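Local coordinates for protein beta-glucuronidase (Dictyoglomus thermophilum, PDB 6XXW) that probably hydrolyses beta-D-glucuronides, as a glycoside hydrolase of family 2 with a TIM-barrel domain following its beta-sandwich domains, at residues L252-N257 with L293-P298; T203-N208 with I282-V287. All blocks are in the same frame, centred on the assembly; numbering follows the deposited sequence.

In the fold
Contacts 1 and 2 illustrate how a beta-sandwich domain of a family 2 glycoside hydrolase is joined to the TIM barrel that follows it. Their centres lie about 9 Å apart, and their segments alternate along the chain. The connection at 282-287 also touches contact 1, Asn295 OD1 packing 3.1 Å from Arg283 CA. Strands 285-288 and 291-294 are neighbours in one sheet, where Leu293 N lies 2.7 Å from Arg286 O, and the salt bridge from Glu296 OE1 to Arg286 NH2 measures 2.8 Å. Contact 1 lies about 22 Å from the centre of the chain and contact 2 about 25 Å. A Tris molecule, probably from the crystallisation liquor, sits beside Thr203.

Contact 1: residues L252-N257 with L293-P298; sequences LWEPGN and LINEKP
Asn295 and Glu254 meet through flat groups that are nearly coplanar, the amide and carboxylate planes being 16° apart. This is the tight part of the contact. Asn295 ND2 spends both of its hydrogens on the 252-257 segment: one bond runs almost straight, at 172°, to Glu254 OE1 over 3.0 Å and uses the anti lone pair of that oxygen. The other reaches Trp253 O, also at 3.0 Å, from above the carbonyl plane and with a more bent N-H line. Two acceptors in the plane of the amide thus fix its rotation, and its far end, OD1, takes the backbone N of Thr284. Leu252 slides past in the opposite direction, its CD1 lying 3.7 Å from Asn295 CG, so that an apolar branch packs beside the amide held by two hydrogen bonds. On this inner side the buried Ile294 brings CG2 to 4.4 Å from Glu254 CB.

Toward the looser side, where Glu254 and Lys297 are only partly buried, their side chains cross at about a right angle. The lysine chain turns at chi3 (-65°), bringing NZ to 2.6 Å from Glu254 OE2, on the syn lone pair, in a salt bridge. Glu254 therefore has a partner at each oxygen, an arrangement that would probably stabilise its charged form. The two backbones stay well separated; each folds into a tight turn, type II from Glu254 to Asn257 and type I' from Ile294 to Lys297, the latter making a beta hairpin of strands 291-294 and 297-305.

Phe595, near the C-terminus, touches Glu254 and forms a cation-pi pair with Lys297. Trp253, whose NE1 bonds to Asp353 O, rests against strand 257-268, while Ile294 and Pro255 both pack on Phe299 in strand 297-305, which runs from the hairpin into the barrel wall as one of its strands.

Contact 2: residues T203-N208 with I282-V287; sequences TELSNN and IRTVRV
Thr203 OG1 faces the backbone of Arg283, and the polar part of the contact gathers there. Arg283 N donates a weak hydrogen bond to OG1, 3.3 Å long and bent to 144°. The same hydroxyl lies 2.9 Å from Arg283 O and is also hydrogen-bonded to O3 of a Tris molecule, probably from the crystallisation liquor. With chi1 at 65°, OG1 stands between the backbone N and the carbonyl carbon of its own residue, a position that turns it to Arg283 while CG2 faces Ile282.

A water bridges the two backbones next to this group. It donates to Thr203 O at 2.6 Å and to Arg283 O at 2.7 Å, linking carbonyls that have no direct bond to each other. Replacing Thr203 by a valine would probably leave Arg283 N without its weak acceptor and the Tris hydroxyl without this partner.

Strand 198-206 is, within this chain, an outermost strand of the three-stranded antiparallel sheet it forms with 209-217 and 242-248, in the beta-sandwich domain that precedes the TIM barrel. The 282-287 segment is the connection leaving that domain. The touching parts run 73° apart, and they meet through side chains, one weak backbone-to-hydroxyl bond and a water, without strand pairing.

Apolar contacts flank the polar centre. Thr203 CG2 rests 4.2 Å from Ile282 CG1, and Leu205 CD2 is equally far from Ile282 CG2. Leu205 also passes obliquely over Thr284, its CG 3.9 Å from the CG2 methyl, which in turn lies near Thr203 O. Ile282 packs further on Ala210 and Leu252.

As for charge, Arg283 leaves its backbone pointing away from the strand, but its guanidinium turns back, with an edge toward the bridging water; carbonyls outside the two segments hold it, NE bonding to Pro406 O and NH2 to Val408 O.

Contact 1: residues L252-N257 with L293-P298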
loop_
_atom_site.group_PDB
_atom_site.type_symbol
_atom_site.label_atom_id
_atom_site.label_comp_id
_atom_site.label_asym_id
_atom_site.label_seq_id
_atom_site.Cartn_x
_atom_site.Cartn_y
_atom_site.Cartn_z
ATOM N N LEU A 252 -5.621 -23.758 -39.953
ATOM C CA LEU A 252 -4.279 -23.373 -39.540
ATOM C C LEU A 252 -4.257 -22.861 -38.102
ATOM O O LEU A 252 -5.207 -22.238 -37.621
ATOM C CB LEU A 252 -3.723 -22.290 -40.469
ATOM C CG LEU A 252 -3.758 -22.593 -41.965
ATOM C CD1 LEU A 252 -3.032 -21.504 -42.747
ATOM C CD2 LEU A 252 -3.150 -23.973 -42.232
ATOM N N TRP A 253 -3.145 -23.132 -37.425
ATOM C CA TRP A 253 -2.885 -22.582 -36.106
ATOM C C TRP A 253 -2.348 -21.160 -36.241
ATOM O O TRP A 253 -1.456 -20.899 -37.053
ATOM C CB TRP A 253 -1.878 -23.471 -35.368
ATOM C CG TRP A 253 -1.613 -23.082 -33.946
ATOM C CD1 TRP A 253 -2.154 -23.657 -32.822
ATOM C CD2 TRP A 253 -0.719 -22.056 -33.484
ATOM N NE1 TRP A 253 -1.660 -23.037 -31.691
ATOM C CE2 TRP A 253 -0.783 -22.051 -32.070
ATOM C CE3 TRP A 253 0.115 -21.125 -34.127
ATOM C CZ2 TRP A 253 -0.034 -21.161 -31.289
ATOM C CZ3 TRP A 253 0.853 -20.238 -33.350
ATOM C CH2 TRP A 253 0.770 -20.260 -31.948
ATOM N N GLU A 254 -2.884 -20.241 -35.445
ATOM C CA GLU A 254 -2.321 -18.900 -35.360
ATOM C C GLU A 254 -2.902 -18.221 -34.127
ATOM O O GLU A 254 -3.893 -18.699 -33.567
ATOM C CB GLU A 254 -2.605 -18.078 -36.632
ATOM C CG GLU A 254 -4.068 -17.950 -37.067
ATOM C CD GLU A 254 -4.207 -17.248 -38.433
ATOM O OE1 GLU A 254 -3.453 -17.591 -39.375
ATOM O OE2 GLU A 254 -5.062 -16.344 -38.561
ATOM N N PRO A 255 -2.277 -17.149 -33.651
ATOM C CA PRO A 255 -2.914 -16.349 -32.598
ATOM C C PRO A 255 -4.293 -15.905 -33.046
ATOM O O PRO A 255 -4.472 -15.408 -34.165
ATOM C CB PRO A 255 -1.960 -15.168 -32.428
ATOM C CG PRO A 255 -0.645 -15.703 -32.837
ATOM C CD PRO A 255 -0.917 -16.679 -33.954
ATOM N N GLY A 256 -5.277 -16.104 -32.169
ATOM C CA GLY A 256 -6.665 -15.844 -32.486
ATOM C C GLY A 256 -7.403 -17.012 -33.103
ATOM O O GLY A 256 -8.632 -16.942 -33.251
ATOM N N ASN A 257 -6.696 -18.076 -33.479
ATOM C CA ASN A 257 -7.316 -19.291 -33.980
ATOM C C ASN A 257 -6.397 -20.479 -33.711
ATOM O O ASN A 257 -5.755 -20.977 -34.645
ATOM C CB ASN A 257 -7.619 -19.164 -35.475
ATOM C CG ASN A 257 -8.395 -20.361 -36.009
ATOM O OD1 ASN A 257 -9.607 -20.477 -35.799
ATOM N ND2 ASN A 257 -7.693 -21.269 -36.686
ATOM N N LEU A 293 6.054 -12.929 -41.104
ATOM C CA LEU A 293 4.872 -13.592 -41.651
ATOM C C LEU A 293 4.568 -14.884 -40.904
ATOM O O LEU A 293 5.434 -15.757 -40.770
ATOM C CB LEU A 293 5.047 -13.899 -43.143
ATOM C CG LEU A 293 5.349 -12.702 -44.043
ATOM C CD1 LEU A 293 5.772 -13.185 -45.434
ATOM C CD2 LEU A 293 4.140 -11.796 -44.127
ATOM N N ILE A 294 3.329 -15.007 -40.443
ATOM C CA ILE A 294 2.783 -16.264 -39.950
ATOM C C ILE A 294 1.648 -16.627 -40.884
ATOM O O ILE A 294 0.731 -15.818 -41.087
ATOM C CB ILE A 294 2.293 -16.155 -38.499
ATOM C CG1 ILE A 294 3.485 -15.861 -37.572
ATOM C CG2 ILE A 294 1.511 -17.425 -38.105
ATOM C CD1 ILE A 294 3.122 -15.706 -36.094
ATOM N N ASN A 295 1.732 -17.819 -41.485
ATOM C CA ASN A 295 0.758 -18.258 -42.482
ATOM C C ASN A 295 0.618 -17.215 -43.589
ATOM O O ASN A 295 -0.486 -16.894 -44.047
ATOM C CB ASN A 295 -0.586 -18.567 -41.819
ATOM C CG ASN A 295 -0.474 -19.695 -40.817
ATOM O OD1 ASN A 295 0.357 -20.594 -40.987
ATOM N ND2 ASN A 295 -1.300 -19.662 -39.770
ATOM N N GLU A 296 1.766 -16.660 -43.990
ATOM C CA GLU A 296 1.903 -15.691 -45.077
ATOM C C GLU A 296 1.164 -14.379 -44.810
ATOM O O GLU A 296 0.910 -13.606 -45.741
ATOM C CB GLU A 296 1.461 -16.299 -46.414
ATOM C CG GLU A 296 2.392 -17.403 -46.929
ATOM C CD GLU A 296 3.845 -16.945 -47.047
ATOM O OE1 GLU A 296 4.118 -16.003 -47.824
ATOM O OE2 GLU A 296 4.720 -17.522 -46.362
ATOM N N LYS A 297 0.836 -14.081 -43.553
ATOM C CA LYS A 297 0.217 -12.805 -43.233
ATOM C C LYS A 297 1.118 -12.001 -42.301
ATOM O O LYS A 297 1.802 -12.586 -41.456
ATOM C CB LYS A 297 -1.158 -13.009 -42.578
ATOM C CG LYS A 297 -2.160 -13.726 -43.450
ATOM C CD LYS A 297 -3.475 -13.917 -42.709
ATOM C CE LYS A 297 -3.303 -14.840 -41.521
ATOM N NZ LYS A 297 -4.608 -15.083 -40.833
ATOM N N PRO A 298 1.163 -10.661 -42.446
ATOM C CA PRO A 298 2.048 -9.839 -41.599
ATOM C C PRO A 298 1.627 -9.762 -40.139
ATOM O O PRO A 298 0.644 -9.093 -39.813
ATOM C CB PRO A 298 1.975 -8.454 -42.257
ATOM C CG PRO A 298 0.686 -8.457 -43.015
ATOM C CD PRO A 298 0.516 -9.865 -43.504
#

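Contact 2: residues T203-N208 with I282-V287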
loop_
_atom_site.group_PDB
_atom_site.type_symbol
_atom_site.label_atom_id
_atom_site.label_comp_id
_atom_site.label_asym_id
_atom_site.label_seq_id
_atom_site.Cartn_x
_atom_site.Cartn_y
_atom_site.Cartn_z
ATOM N N THR A 203 5.459 -28.613 -40.862
ATOM C CA THR A 203 4.231 -28.359 -41.603
ATOM C C THR A 203 4.489 -27.384 -42.747
ATOM O O THR A 203 5.241 -26.416 -42.600
ATOM C CB THR A 203 3.121 -27.834 -40.684
ATOM O OG1 THR A 203 3.485 -26.559 -40.153
ATOM C CG2 THR A 203 2.867 -28.813 -39.540
ATOM N N GLU A 204 3.886 -27.679 -43.898
ATOM C CA GLU A 204 3.993 -26.870 -45.101
ATOM C C GLU A 204 2.595 -26.647 -45.657
ATOM O O GLU A 204 1.675 -27.431 -45.407
ATOM C CB GLU A 204 4.865 -27.542 -46.179
ATOM C CG GLU A 204 6.309 -27.805 -45.776
ATOM C CD GLU A 204 7.080 -28.587 -46.838
ATOM O OE1 GLU A 204 8.215 -29.024 -46.552
ATOM O OE2 GLU A 204 6.551 -28.768 -47.958
ATOM N N LEU A 205 2.441 -25.572 -46.422
ATOM C CA LEU A 205 1.204 -25.295 -47.140
ATOM C C LEU A 205 1.428 -25.604 -48.612
ATOM O O LEU A 205 2.441 -25.198 -49.185
ATOM C CB LEU A 205 0.772 -23.842 -46.955
ATOM C CG LEU A 205 0.753 -23.346 -45.509
ATOM C CD1 LEU A 205 0.405 -21.868 -45.458
ATOM C CD2 LEU A 205 -0.214 -24.165 -44.676
ATOM N N SER A 206 0.494 -26.322 -49.225
ATOM C CA SER A 206 0.676 -26.771 -50.602
ATOM C C SER A 206 -0.676 -26.744 -51.299
ATOM O O SER A 206 -1.556 -27.548 -50.975
ATOM C CB SER A 206 1.299 -28.169 -50.641
ATOM O OG SER A 206 1.502 -28.623 -51.974
ATOM N N ASN A 207 -0.830 -25.825 -52.257
ATOM C CA ASN A 207 -2.073 -25.630 -53.008
ATOM C C ASN A 207 -3.163 -25.298 -51.998
ATOM O O ASN A 207 -3.019 -24.290 -51.287
ATOM C CB ASN A 207 -2.319 -26.853 -53.896
ATOM C CG ASN A 207 -1.272 -26.988 -54.980
ATOM O OD1 ASN A 207 -0.573 -26.022 -55.290
ATOM N ND2 ASN A 207 -1.148 -28.183 -55.557
ATOM N N ASN A 208 -4.231 -26.086 -51.885
ATOM C CA ASN A 208 -5.264 -25.871 -50.884
ATOM C C ASN A 208 -5.148 -26.835 -49.715
ATOM O O ASN A 208 -6.094 -26.963 -48.932
ATOM C CB ASN A 208 -6.650 -25.999 -51.516
ATOM C CG ASN A 208 -7.078 -24.739 -52.225
ATOM O OD1 ASN A 208 -6.545 -23.658 -51.971
ATOM N ND2 ASN A 208 -8.049 -24.868 -53.120
ATOM N N ILE A 282 -0.707 -26.565 -37.456
ATOM C CA ILE A 282 -0.259 -26.360 -38.828
ATOM C C ILE A 282 -0.080 -24.859 -39.044
ATOM O O ILE A 282 -1.060 -24.108 -39.117
ATOM C CB ILE A 282 -1.252 -26.958 -39.838
ATOM C CG1 ILE A 282 -1.304 -28.485 -39.710
ATOM C CG2 ILE A 282 -0.878 -26.549 -41.261
ATOM C CD1 ILE A 282 -2.459 -29.118 -40.493
ATOM N N ARG A 283 1.172 -24.409 -39.143
ATOM C CA ARG A 283 1.450 -23.010 -39.442
ATOM C C ARG A 283 2.850 -22.878 -40.025
ATOM O O ARG A 283 3.727 -23.707 -39.771
ATOM C CB ARG A 283 1.318 -22.123 -38.197
ATOM C CG ARG A 283 2.654 -21.755 -37.532
ATOM C CD ARG A 283 3.020 -22.821 -36.541
ATOM N NE ARG A 283 4.275 -22.579 -35.815
ATOM C CZ ARG A 283 5.490 -22.858 -36.284
ATOM N NH1 ARG A 283 5.643 -23.348 -37.512
ATOM N NH2 ARG A 283 6.556 -22.657 -35.517
ATOM N N THR A 284 3.055 -21.805 -40.787
ATOM C CA THR A 284 4.373 -21.454 -41.297
ATOM C C THR A 284 4.820 -20.134 -40.692
ATOM O O THR A 284 3.995 -19.282 -40.340
ATOM C CB THR A 284 4.395 -21.329 -42.826
ATOM O OG1 THR A 284 3.494 -20.290 -43.226
ATOM C CG2 THR A 284 3.981 -22.646 -43.475
ATOM N N VAL A 285 6.132 -19.963 -40.590
ATOM C CA VAL A 285 6.714 -18.708 -40.131
ATOM C C VAL A 285 7.874 -18.347 -41.052
ATOM O O VAL A 285 8.687 -19.205 -41.414
ATOM C CB VAL A 285 7.143 -18.789 -38.648
ATOM C CG1 VAL A 285 8.094 -19.944 -38.413
ATOM C CG2 VAL A 285 7.785 -17.480 -38.210
ATOM N N ARG A 286 7.944 -17.074 -41.432
ATOM C CA ARG A 286 8.906 -16.619 -42.427
ATOM C C ARG A 286 9.117 -15.118 -42.268
ATOM O O ARG A 286 8.155 -14.373 -42.064
ATOM C CB ARG A 286 8.381 -16.947 -43.831
ATOM C CG ARG A 286 9.330 -16.697 -44.955
ATOM C CD ARG A 286 8.824 -17.390 -46.203
ATOM N NE ARG A 286 7.694 -16.696 -46.813
ATOM C CZ ARG A 286 7.814 -15.617 -47.582
ATOM N NH1 ARG A 286 9.014 -15.099 -47.822
ATOM N NH2 ARG A 286 6.738 -15.058 -48.115
ATOM N N VAL A 287 10.368 -14.671 -42.362
ATOM C CA VAL A 287 10.671 -13.243 -42.399
ATOM C C VAL A 287 10.988 -12.856 -43.837
ATOM O O VAL A 287 11.724 -13.565 -44.532
ATOM C CB VAL A 287 11.819 -12.886 -41.439
ATOM C CG1 VAL A 287 12.254 -11.440 -41.634
ATOM C CG2 VAL A 287 11.362 -13.109 -40.000
HETATM O O HOH W 1 6.055 -24.719 -40.826
#